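Local coordinates for uncharacterized protein (Bacteroides cellulosilyticus, PDB 5JVK) that probably hydrolyses O-glycosidic bonds as a family 39 glycoside hydrolase of a gut symbiont, at residues G212-N225 against N248-G260. Numbering follows the deposited sequence.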
loop_
_atom_site.group_PDB
_atom_site.type_symbol
_atom_site.label_atom_id
_atom_site.label_comp_id
_atom_site.label_asym_id
_atom_site.label_seq_id
_atom_site.Cartn_x
_atom_site.Cartn_y
_atom_site.Cartn_z
ATOM N N GLY A 212 -18.874 -7.929 -13.035
ATOM C CA GLY A 212 -18.662 -7.349 -14.353
ATOM C C GLY A 212 -17.387 -6.531 -14.359
ATOM O O GLY A 212 -16.344 -7.003 -13.892
ATOM N N ASN A 213 -17.479 -5.301 -14.866
ATOM C CA ASN A 213 -16.344 -4.368 -14.898
ATOM C C ASN A 213 -16.278 -3.450 -13.667
ATOM O O ASN A 213 -15.525 -2.475 -13.653
ATOM C CB ASN A 213 -16.352 -3.570 -16.206
ATOM C CG ASN A 213 -16.047 -4.442 -17.416
ATOM O OD1 ASN A 213 -16.107 -5.675 -17.346
ATOM N ND2 ASN A 213 -15.710 -3.808 -18.534
ATOM N N ARG A 214 -17.046 -3.782 -12.628
ATOM C CA ARG A 214 -16.842 -3.213 -11.297
ATOM C C ARG A 214 -15.540 -3.746 -10.674
ATOM O O ARG A 214 -14.943 -3.086 -9.821
ATOM C CB ARG A 214 -18.028 -3.536 -10.382
ATOM C CG ARG A 214 -19.371 -2.996 -10.866
ATOM C CD ARG A 214 -20.505 -3.457 -9.962
ATOM N NE ARG A 214 -20.518 -2.740 -8.686
ATOM C CZ ARG A 214 -21.219 -3.096 -7.608
ATOM N NH1 ARG A 214 -21.997 -4.179 -7.610
ATOM N NH2 ARG A 214 -21.142 -2.356 -6.504
ATOM N N VAL A 215 -15.132 -4.948 -11.095
ATOM C CA VAL A 215 -13.858 -5.561 -10.714
ATOM C C VAL A 215 -13.162 -6.083 -11.977
ATOM O O VAL A 215 -13.579 -7.091 -12.547
ATOM C CB VAL A 215 -14.080 -6.721 -9.717
ATOM C CG1 VAL A 215 -12.752 -7.356 -9.313
ATOM C CG2 VAL A 215 -14.839 -6.231 -8.486
ATOM N N THR A 216 -12.107 -5.390 -12.405
ATOM C CA THR A 216 -11.352 -5.744 -13.618
ATOM C C THR A 216 -10.048 -6.517 -13.353
ATOM O O THR A 216 -9.376 -6.921 -14.306
ATOM C CB THR A 216 -11.027 -4.484 -14.451
ATOM O OG1 THR A 216 -10.453 -3.481 -13.605
ATOM C CG2 THR A 216 -12.286 -3.929 -15.091
ATOM N N GLU A 217 -9.695 -6.719 -12.081
ATOM C CA GLU A 217 -8.477 -7.446 -11.700
ATOM C C GLU A 217 -8.817 -8.596 -10.754
ATOM O O GLU A 217 -9.290 -8.365 -9.637
ATOM C CB GLU A 217 -7.467 -6.510 -11.025
ATOM C CG GLU A 217 -6.816 -5.492 -11.953
ATOM C CD GLU A 217 -7.690 -4.280 -12.229
ATOM O OE1 GLU A 217 -8.187 -3.661 -11.266
ATOM O OE2 GLU A 217 -7.880 -3.941 -13.416
ATOM N N TRP A 218 -8.569 -9.825 -11.211
ATOM C CA TRP A 218 -8.847 -11.040 -10.446
ATOM C C TRP A 218 -7.576 -11.869 -10.325
ATOM O O TRP A 218 -6.955 -12.203 -11.336
ATOM C CB TRP A 218 -9.935 -11.862 -11.134
ATOM C CG TRP A 218 -11.284 -11.206 -11.135
ATOM C CD1 TRP A 218 -11.796 -10.383 -12.097
ATOM C CD2 TRP A 218 -12.298 -11.327 -10.128
ATOM N NE1 TRP A 218 -13.064 -9.981 -11.751
ATOM C CE2 TRP A 218 -13.400 -10.547 -10.549
ATOM C CE3 TRP A 218 -12.384 -12.021 -8.912
ATOM C CZ2 TRP A 218 -14.577 -10.436 -9.793
ATOM C CZ3 TRP A 218 -13.559 -11.912 -8.158
ATOM C CH2 TRP A 218 -14.638 -11.125 -8.605
ATOM N N GLU A 219 -7.203 -12.199 -9.086
ATOM C CA GLU A 219 -5.968 -12.923 -8.787
ATOM C C GLU A 219 -6.318 -14.340 -8.351
ATOM O O GLU A 219 -7.058 -14.526 -7.390
ATOM C CB GLU A 219 -5.188 -12.194 -7.688
ATOM C CG GLU A 219 -3.788 -12.732 -7.417
ATOM C CD GLU A 219 -3.052 -11.957 -6.332
ATOM O OE1 GLU A 219 -3.706 -11.245 -5.538
ATOM O OE2 GLU A 219 -1.809 -12.060 -6.263
ATOM N N LEU A 220 -5.790 -15.334 -9.061
ATOM C CA LEU A 220 -6.110 -16.734 -8.784
ATOM C C LEU A 220 -5.200 -17.275 -7.677
ATOM O O LEU A 220 -4.026 -17.564 -7.908
ATOM C CB LEU A 220 -6.020 -17.568 -10.074
ATOM C CG LEU A 220 -6.565 -19.008 -10.106
ATOM C CD1 LEU A 220 -5.752 -19.959 -9.234
ATOM C CD2 LEU A 220 -8.039 -19.059 -9.713
ATOM N N TRP A 221 -5.765 -17.385 -6.475
ATOM C CA TRP A 221 -5.145 -18.023 -5.302
ATOM C C TRP A 221 -4.083 -17.137 -4.645
ATOM O O TRP A 221 -3.311 -16.472 -5.328
ATOM C CB TRP A 221 -4.563 -19.412 -5.644
ATOM C CG TRP A 221 -4.872 -20.453 -4.615
ATOM C CD1 TRP A 221 -4.140 -20.756 -3.507
ATOM C CD2 TRP A 221 -6.012 -21.319 -4.594
ATOM N NE1 TRP A 221 -4.749 -21.764 -2.796
ATOM C CE2 TRP A 221 -5.899 -22.131 -3.443
ATOM C CE3 TRP A 221 -7.117 -21.490 -5.439
ATOM C CZ2 TRP A 221 -6.851 -23.100 -3.110
ATOM C CZ3 TRP A 221 -8.067 -22.456 -5.110
ATOM C CH2 TRP A 221 -7.926 -23.247 -3.952
ATOM N N ASN A 222 -4.066 -17.133 -3.312
ATOM C CA ASN A 222 -3.081 -16.381 -2.536
ATOM C C ASN A 222 -1.969 -17.307 -2.040
ATOM O O ASN A 222 -2.215 -18.198 -1.226
ATOM C CB ASN A 222 -3.742 -15.698 -1.342
ATOM C CG ASN A 222 -2.761 -14.865 -0.540
ATOM O OD1 ASN A 222 -2.339 -13.798 -0.976
ATOM N ND2 ASN A 222 -2.383 -15.359 0.626
ATOM N N GLU A 223 -0.755 -17.076 -2.536
ATOM C CA GLU A 223 0.446 -17.819 -2.138
ATOM C C GLU A 223 0.309 -19.353 -2.178
ATOM O O GLU A 223 0.458 -20.020 -1.148
ATOM C CB GLU A 223 0.913 -17.349 -0.754
ATOM C CG GLU A 223 1.213 -15.860 -0.690
ATOM C CD GLU A 223 1.926 -15.445 0.583
ATOM O OE1 GLU A 223 1.854 -16.178 1.594
ATOM O OE2 GLU A 223 2.557 -14.367 0.569
ATOM N N PRO A 224 0.025 -19.918 -3.370
ATOM C CA PRO A 224 0.008 -21.369 -3.544
ATOM C C PRO A 224 1.427 -21.947 -3.662
ATOM O O PRO A 224 1.828 -22.420 -4.730
ATOM C CB PRO A 224 -0.790 -21.544 -4.842
ATOM C CG PRO A 224 -0.463 -20.321 -5.619
ATOM C CD PRO A 224 -0.445 -19.230 -4.587
ATOM N N ASN A 225 2.168 -21.914 -2.555
ATOM C CA ASN A 225 3.542 -22.425 -2.502
ATOM C C ASN A 225 3.533 -23.956 -2.508
ATOM O O ASN A 225 4.368 -24.595 -3.150
ATOM C CB ASN A 225 4.254 -21.900 -1.253
ATOM C CG ASN A 225 4.481 -20.399 -1.300
ATOM O OD1 ASN A 225 3.913 -19.646 -0.510
ATOM N ND2 ASN A 225 5.323 -19.959 -2.222
ATOM N N ASN A 248 -16.203 -12.579 -19.105
ATOM C CA ASN A 248 -15.802 -11.166 -19.137
ATOM C C ASN A 248 -14.420 -11.048 -19.796
ATOM O O ASN A 248 -13.404 -11.242 -19.130
ATOM C CB ASN A 248 -15.790 -10.583 -17.715
ATOM C CG ASN A 248 -15.634 -9.065 -17.686
ATOM O OD1 ASN A 248 -15.251 -8.432 -18.673
ATOM N ND2 ASN A 248 -15.915 -8.475 -16.530
ATOM N N PRO A 249 -14.377 -10.740 -21.111
ATOM C CA PRO A 249 -13.087 -10.565 -21.802
ATOM C C PRO A 249 -12.225 -9.397 -21.304
ATOM O O PRO A 249 -11.009 -9.417 -21.498
ATOM C CB PRO A 249 -13.495 -10.321 -23.262
ATOM C CG PRO A 249 -14.862 -10.889 -23.388
ATOM C CD PRO A 249 -15.511 -10.676 -22.054
ATOM N N ASP A 250 -12.850 -8.400 -20.675
ATOM C CA ASP A 250 -12.167 -7.161 -20.277
ATOM C C ASP A 250 -11.334 -7.240 -18.988
ATOM O O ASP A 250 -10.593 -6.302 -18.698
ATOM C CB ASP A 250 -13.186 -6.015 -20.145
ATOM C CG ASP A 250 -13.918 -5.716 -21.453
ATOM O OD1 ASP A 250 -13.359 -5.971 -22.546
ATOM O OD2 ASP A 250 -15.059 -5.210 -21.380
ATOM N N ILE A 251 -11.442 -8.326 -18.219
ATOM C CA ILE A 251 -10.647 -8.456 -16.987
ATOM C C ILE A 251 -9.177 -8.770 -17.276
ATOM O O ILE A 251 -8.818 -9.185 -18.382
ATOM C CB ILE A 251 -11.195 -9.525 -16.001
ATOM C CG1 ILE A 251 -10.992 -10.960 -16.521
ATOM C CG2 ILE A 251 -12.662 -9.272 -15.678
ATOM C CD1 ILE A 251 -11.034 -12.000 -15.425
ATOM N N THR A 252 -8.348 -8.564 -16.257
ATOM C CA THR A 252 -6.976 -9.052 -16.233
ATOM C C THR A 252 -6.934 -10.218 -15.245
ATOM O O THR A 252 -7.047 -10.015 -14.031
ATOM C CB THR A 252 -6.001 -7.941 -15.807
ATOM O OG1 THR A 252 -6.213 -6.788 -16.627
ATOM C CG2 THR A 252 -4.554 -8.391 -15.954
ATOM N N LEU A 253 -6.827 -11.436 -15.776
ATOM C CA LEU A 253 -6.674 -12.637 -14.956
ATOM C C LEU A 253 -5.213 -12.761 -14.534
ATOM O O LEU A 253 -4.327 -12.875 -15.385
ATOM C CB LEU A 253 -7.126 -13.883 -15.729
ATOM C CG LEU A 253 -7.336 -15.207 -14.970
ATOM C CD1 LEU A 253 -6.023 -15.882 -14.580
ATOM C CD2 LEU A 253 -8.228 -15.017 -13.745
ATOM N N ILE A 254 -4.981 -12.749 -13.219
ATOM C CA ILE A 254 -3.635 -12.692 -12.644
ATOM C C ILE A 254 -3.286 -14.014 -11.949
ATOM O O ILE A 254 -3.959 -14.417 -11.001
ATOM C CB ILE A 254 -3.509 -11.514 -11.648
ATOM C CG1 ILE A 254 -3.808 -10.183 -12.359
ATOM C CG2 ILE A 254 -2.118 -11.483 -11.014
ATOM C CD1 ILE A 254 -4.102 -9.030 -11.423
ATOM N N SER A 255 -2.228 -14.672 -12.424
ATOM C CA SER A 255 -1.762 -15.948 -11.864
ATOM C C SER A 255 -0.621 -15.756 -10.863
ATOM O O SER A 255 -0.200 -14.629 -10.602
ATOM C CB SER A 255 -1.284 -16.849 -12.990
ATOM O OG SER A 255 -0.118 -16.306 -13.588
ATOM N N GLY A 256 -0.123 -16.862 -10.308
ATOM C CA GLY A 256 1.014 -16.845 -9.393
ATOM C C GLY A 256 0.586 -16.711 -7.950
ATOM O O GLY A 256 0.865 -17.590 -7.131
ATOM N N GLY A 257 -0.080 -15.601 -7.637
ATOM C CA GLY A 257 -0.530 -15.322 -6.282
ATOM C C GLY A 257 0.601 -15.020 -5.323
ATOM O O GLY A 257 0.447 -15.200 -4.112
ATOM N N GLY A 258 1.732 -14.558 -5.856
ATOM C CA GLY A 258 2.944 -14.385 -5.071
ATOM C C GLY A 258 3.551 -15.678 -4.561
ATOM O O GLY A 258 4.093 -15.702 -3.460
ATOM N N SER A 259 3.450 -16.747 -5.350
ATOM C CA SER A 259 4.064 -18.037 -5.014
ATOM C C SER A 259 5.472 -18.103 -5.614
ATOM O O SER A 259 5.886 -17.190 -6.334
ATOM C CB SER A 259 3.194 -19.203 -5.504
ATOM O OG SER A 259 2.957 -19.128 -6.897
ATOM N N GLY A 260 6.194 -19.184 -5.319
ATOM C CA GLY A 260 7.610 -19.307 -5.666
ATOM C C GLY A 260 8.516 -18.780 -4.566
ATOM O O GLY A 260 8.072 -18.041 -3.679
#
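Gly256 O has Pro224 CD packed 3.3 Å from it and takes two bonds from Ser259. One comes from the backbone N and one from OG at 2.6 Å, both from the same face of the carbonyl. Pro224 also meets Ser259 CB. Beside it, Glu223 N donates to Gly257 O at 2.7 Å. Gly257 CA lies 3.2 Å from Trp221 O in a CA-H...O contact.

Before these loops, strands 217-220 and 252-255 run parallel. Their bonds alternate from Thr252 N to Thr216 O, Trp218 N to Thr252 O, Ile254 N to Trp218 O and Leu220 N to Ile254 O. Ile251 lays CD1 and CG2 obliquely against Trp218 CD1, each 3.8 Å away.

At the other end, Asn248 ND2 gives Asn213 OD1 a 2.9 Å bond, with the two amides nearly coplanar. Asn248 CG lies anti to its own N (chi1 -169°), and OD1 accepts from Asp250 N in an Asx turn. Asn213 ND2 reaches Asp250 OD2 on its anti side. Replacing Asn248 with leucine would probably leave Asn213 OD1 and Asp250 N without these partners and loosen the turn.

Glu219 lays CG near Ile254 CG2; beyond the segments OE1 pairs with Arg134, and OE2 is bonded to Ser286 and Thr339. With helix 229-247, the strands form a beta-alpha-beta unit of the eight-stranded (beta/alpha)8 barrel.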